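Local coordinates for protein cystatin F (PDB 2CH9) that inhibits papain and cathepsin L, though more weakly than other cystatins do, and forms a disulfide-linked homodimer, at residues Ile56-Val61 and Met70-Ile75. Residues are numbered along the deposited sequence; the frame is centred on the assembly and turned at random.
Sequences ITRALV and MLEVEI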
ATOM      1  N   ILE A  56      -8.303 -16.775  -1.216  1.00 54.55           N
ATOM      2  CA  ILE A  56      -7.437 -15.658  -1.552  1.00 54.03           C
ATOM      3  C   ILE A  56      -7.550 -15.463  -3.049  1.00 54.10           C
ATOM      4  O   ILE A  56      -7.106 -16.315  -3.823  1.00 53.63           O
ATOM      5  CB  ILE A  56      -5.979 -15.924  -1.154  1.00 54.12           C
ATOM      6  CG1 ILE A  56      -5.893 -16.244   0.331  1.00 54.07           C
ATOM      7  CG2 ILE A  56      -5.091 -14.721  -1.522  1.00 53.42           C
ATOM      8  CD1 ILE A  56      -4.691 -17.047   0.700  1.00 56.83           C
ATOM      9  N   THR A  57      -8.160 -14.352  -3.456  1.00 53.75           N
ATOM     10  CA  THR A  57      -8.467 -14.147  -4.867  1.00 53.56           C
ATOM     11  C   THR A  57      -7.350 -13.424  -5.615  1.00 53.24           C
ATOM     12  O   THR A  57      -7.104 -13.707  -6.787  1.00 52.21           O
ATOM     13  CB  THR A  57      -9.825 -13.431  -5.069  1.00 53.67           C
ATOM     14  OG1 THR A  57     -10.009 -12.456  -4.042  1.00 54.62           O
ATOM     15  CG2 THR A  57     -10.958 -14.429  -4.969  1.00 54.07           C
ATOM     16  N   ARG A  58      -6.667 -12.508  -4.927  1.00 52.89           N
ATOM     17  CA  ARG A  58      -5.590 -11.715  -5.532  1.00 53.52           C
ATOM     18  C   ARG A  58      -4.510 -11.434  -4.500  1.00 51.94           C
ATOM     19  O   ARG A  58      -4.793 -11.340  -3.311  1.00 51.39           O
ATOM     20  CB  ARG A  58      -6.133 -10.404  -6.145  1.00 53.33           C
ATOM     21  CG  ARG A  58      -7.021 -10.645  -7.346  1.00 54.84           C
ATOM     22  CD  ARG A  58      -7.415  -9.395  -8.133  1.00 57.82           C
ATOM     23  NE  ARG A  58      -8.631  -8.783  -7.593  1.00 66.27           N
ATOM     24  CZ  ARG A  58      -9.285  -7.761  -8.152  1.00 67.54           C
ATOM     25  NH1 ARG A  58      -8.843  -7.215  -9.283  1.00 69.18           N
ATOM     26  NH2 ARG A  58     -10.378  -7.269  -7.566  1.00 67.67           N
ATOM     27  N   ALA A  59      -3.270 -11.312  -4.959  1.00 50.97           N
ATOM     28  CA  ALA A  59      -2.136 -11.113  -4.053  1.00 50.85           C
ATOM     29  C   ALA A  59      -1.012 -10.377  -4.780  1.00 50.95           C
ATOM     30  O   ALA A  59      -0.682 -10.718  -5.927  1.00 49.20           O
ATOM     31  CB  ALA A  59      -1.626 -12.448  -3.537  1.00 49.73           C
ATOM     32  N   LEU A  60      -0.435  -9.393  -4.098  1.00 50.41           N
ATOM     33  CA  LEU A  60       0.799  -8.728  -4.525  1.00 51.46           C
ATOM     34  C   LEU A  60       1.753  -8.804  -3.346  1.00 52.06           C
ATOM     35  O   LEU A  60       1.319  -8.885  -2.203  1.00 52.11           O
ATOM     36  CB  LEU A  60       0.585  -7.240  -4.882  1.00 50.16           C
ATOM     37  CG  LEU A  60      -0.294  -6.823  -6.062  1.00 52.43           C
ATOM     38  CD1 LEU A  60      -0.711  -5.361  -5.980  1.00 51.75           C
ATOM     39  CD2 LEU A  60       0.380  -7.094  -7.422  1.00 52.12           C
ATOM     40  N   VAL A  61       3.050  -8.787  -3.625  1.00 52.69           N
ATOM     41  CA  VAL A  61       4.034  -8.758  -2.557  1.00 52.19           C
ATOM     42  C   VAL A  61       5.038  -7.662  -2.914  1.00 52.72           C
ATOM     43  O   VAL A  61       5.374  -7.465  -4.070  1.00 51.29           O
ATOM     44  CB  VAL A  61       4.709 -10.119  -2.383  1.00 52.78           C
ATOM     45  CG1 VAL A  61       5.469 -10.518  -3.676  1.00 50.70           C
ATOM     46  CG2 VAL A  61       5.623 -10.137  -1.163  1.00 51.94           C
ATOM     47  N   MET A  70      -0.045  -7.517  -0.172  1.00 54.39           N
ATOM     48  CA  MET A  70      -1.303  -6.815  -0.393  1.00 54.90           C
ATOM     49  C   MET A  70      -2.263  -7.889  -0.876  1.00 54.83           C
ATOM     50  O   MET A  70      -2.038  -8.473  -1.939  1.00 54.94           O
ATOM     51  CB  MET A  70      -1.134  -5.707  -1.442  1.00 54.82           C
ATOM     52  CG  MET A  70      -0.059  -4.716  -1.063  1.00 55.79           C
ATOM     53  SD  MET A  70       0.318  -3.564  -2.376  1.00 57.01           S
ATOM     54  CE  MET A  70       1.283  -2.357  -1.455  1.00 58.52           C
ATOM     55  N   LEU A  71      -3.314  -8.152  -0.100  1.00 54.71           N
ATOM     56  CA  LEU A  71      -4.148  -9.331  -0.321  1.00 55.01           C
ATOM     57  C   LEU A  71      -5.613  -8.989  -0.473  1.00 55.58           C
ATOM     58  O   LEU A  71      -6.132  -8.105   0.203  1.00 55.89           O
ATOM     59  CB  LEU A  71      -4.011 -10.335   0.826  1.00 54.75           C
ATOM     60  CG  LEU A  71      -2.639 -10.831   1.263  1.00 54.50           C
ATOM     61  CD1 LEU A  71      -2.834 -11.823   2.383  1.00 52.43           C
ATOM     62  CD2 LEU A  71      -1.859 -11.491   0.104  1.00 52.32           C
ATOM     63  N   GLU A  72      -6.259  -9.704  -1.391  1.00 55.45           N
ATOM     64  CA  GLU A  72      -7.701  -9.744  -1.501  1.00 56.00           C
ATOM     65  C   GLU A  72      -8.093 -11.142  -1.018  1.00 55.76           C
ATOM     66  O   GLU A  72      -7.819 -12.141  -1.677  1.00 56.21           O
ATOM     67  CB  GLU A  72      -8.133  -9.520  -2.953  1.00 55.58           C
ATOM     68  CG  GLU A  72      -9.616  -9.384  -3.160  1.00 56.25           C
ATOM     69  CD  GLU A  72      -9.971  -9.209  -4.630  1.00 57.53           C
ATOM     70  OE1 GLU A  72      -9.881 -10.200  -5.408  1.00 61.32           O
ATOM     71  OE2 GLU A  72     -10.346  -8.081  -5.025  1.00 58.94           O
ATOM     72  N   VAL A  73      -8.731 -11.195   0.141  1.00 55.56           N
ATOM     73  CA  VAL A  73      -8.952 -12.449   0.855  1.00 55.62           C
ATOM     74  C   VAL A  73     -10.408 -12.506   1.347  1.00 55.45           C
ATOM     75  O   VAL A  73     -10.935 -11.511   1.845  1.00 56.21           O
ATOM     76  CB  VAL A  73      -7.928 -12.610   2.028  0.50 55.46           C
ATOM     77  CG1 VAL A  73      -7.765 -11.309   2.807  0.50 55.86           C
ATOM     78  CG2 VAL A  73      -8.297 -13.770   2.953  0.50 55.45           C
ATOM     79  N   GLU A  74     -11.076 -13.633   1.139  1.00 54.69           N
ATOM     80  CA  GLU A  74     -12.392 -13.841   1.710  1.00 54.62           C
ATOM     81  C   GLU A  74     -12.249 -14.553   3.054  1.00 54.31           C
ATOM     82  O   GLU A  74     -11.417 -15.446   3.204  1.00 54.26           O
ATOM     83  CB  GLU A  74     -13.291 -14.632   0.760  1.00 54.33           C
ATOM     84  CG  GLU A  74     -13.815 -13.804  -0.416  1.00 57.22           C
ATOM     85  CD  GLU A  74     -14.432 -14.650  -1.512  1.00 60.21           C
ATOM     86  OE1 GLU A  74     -14.924 -15.768  -1.222  1.00 62.33           O
ATOM     87  OE2 GLU A  74     -14.434 -14.199  -2.679  1.00 63.03           O
ATOM     88  N   ILE A  75     -13.041 -14.131   4.035  1.00 53.70           N
ATOM     89  CA  ILE A  75     -13.055 -14.779   5.344  1.00 53.25           C
ATOM     90  C   ILE A  75     -14.463 -15.253   5.676  1.00 53.18           C
ATOM     91  O   ILE A  75     -15.438 -14.649   5.234  1.00 52.94           O
ATOM     92  CB  ILE A  75     -12.507 -13.860   6.453  1.00 53.23           C
ATOM     93  CG1 ILE A  75     -13.403 -12.628   6.649  1.00 53.18           C
ATOM     94  CG2 ILE A  75     -11.060 -13.440   6.130  1.00 52.44           C
ATOM     95  CD1 ILE A  75     -13.068 -11.840   7.902  1.00 51.24           C
TER
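Glu72 reaches across to two neighbouring residues, Thr57 and Arg58. Glu72 CB lies 3.8 Å from Arg58 O. CG is anti to the backbone N (chi1 -173°), and the chain runs on extended past the Thr57 hydroxyl, with Glu72 CG 3.2 Å from Thr57 OG1. At the tip, OE1 accepts two bonds. Thr57 OG1 donates to Glu72 OE1 over 2.6 Å, on the anti side of the carboxylate. Arg58 NE reaches Glu72 OE1 at 2.9 Å, from above the carboxylate plane. Glu72 OE2 takes Arg58 NH2 at 2.7 Å with its syn lone pair. The guanidinium thus grips side-on, one nitrogen to each oxygen, its plane turned 54° from the carboxylate. The backbone explains why both residues face Glu72: this is a classic beta bulge in the hairpin of strands 49-63 and 67-78, part of the antiparallel cystatin sheet. Glu72 O accepts from Thr57 N and, weakly, from Arg58 N. With an alanine at Glu72, the Arg58 guanidinium would probably lose its charged mate here and be freer to swing, and the Thr57 hydroxyl would lose its acceptor. Beyond the bulge the pairing is regular, with Leu60 and Met70 exchanging two backbone bonds. Ala59 CB meets Leu71 CD2 at 3.8 Å on the same face as Ile56, which packs on helix 28-44. On the other face, Phe19 of the second subunit packs against Leu60 and Glu72.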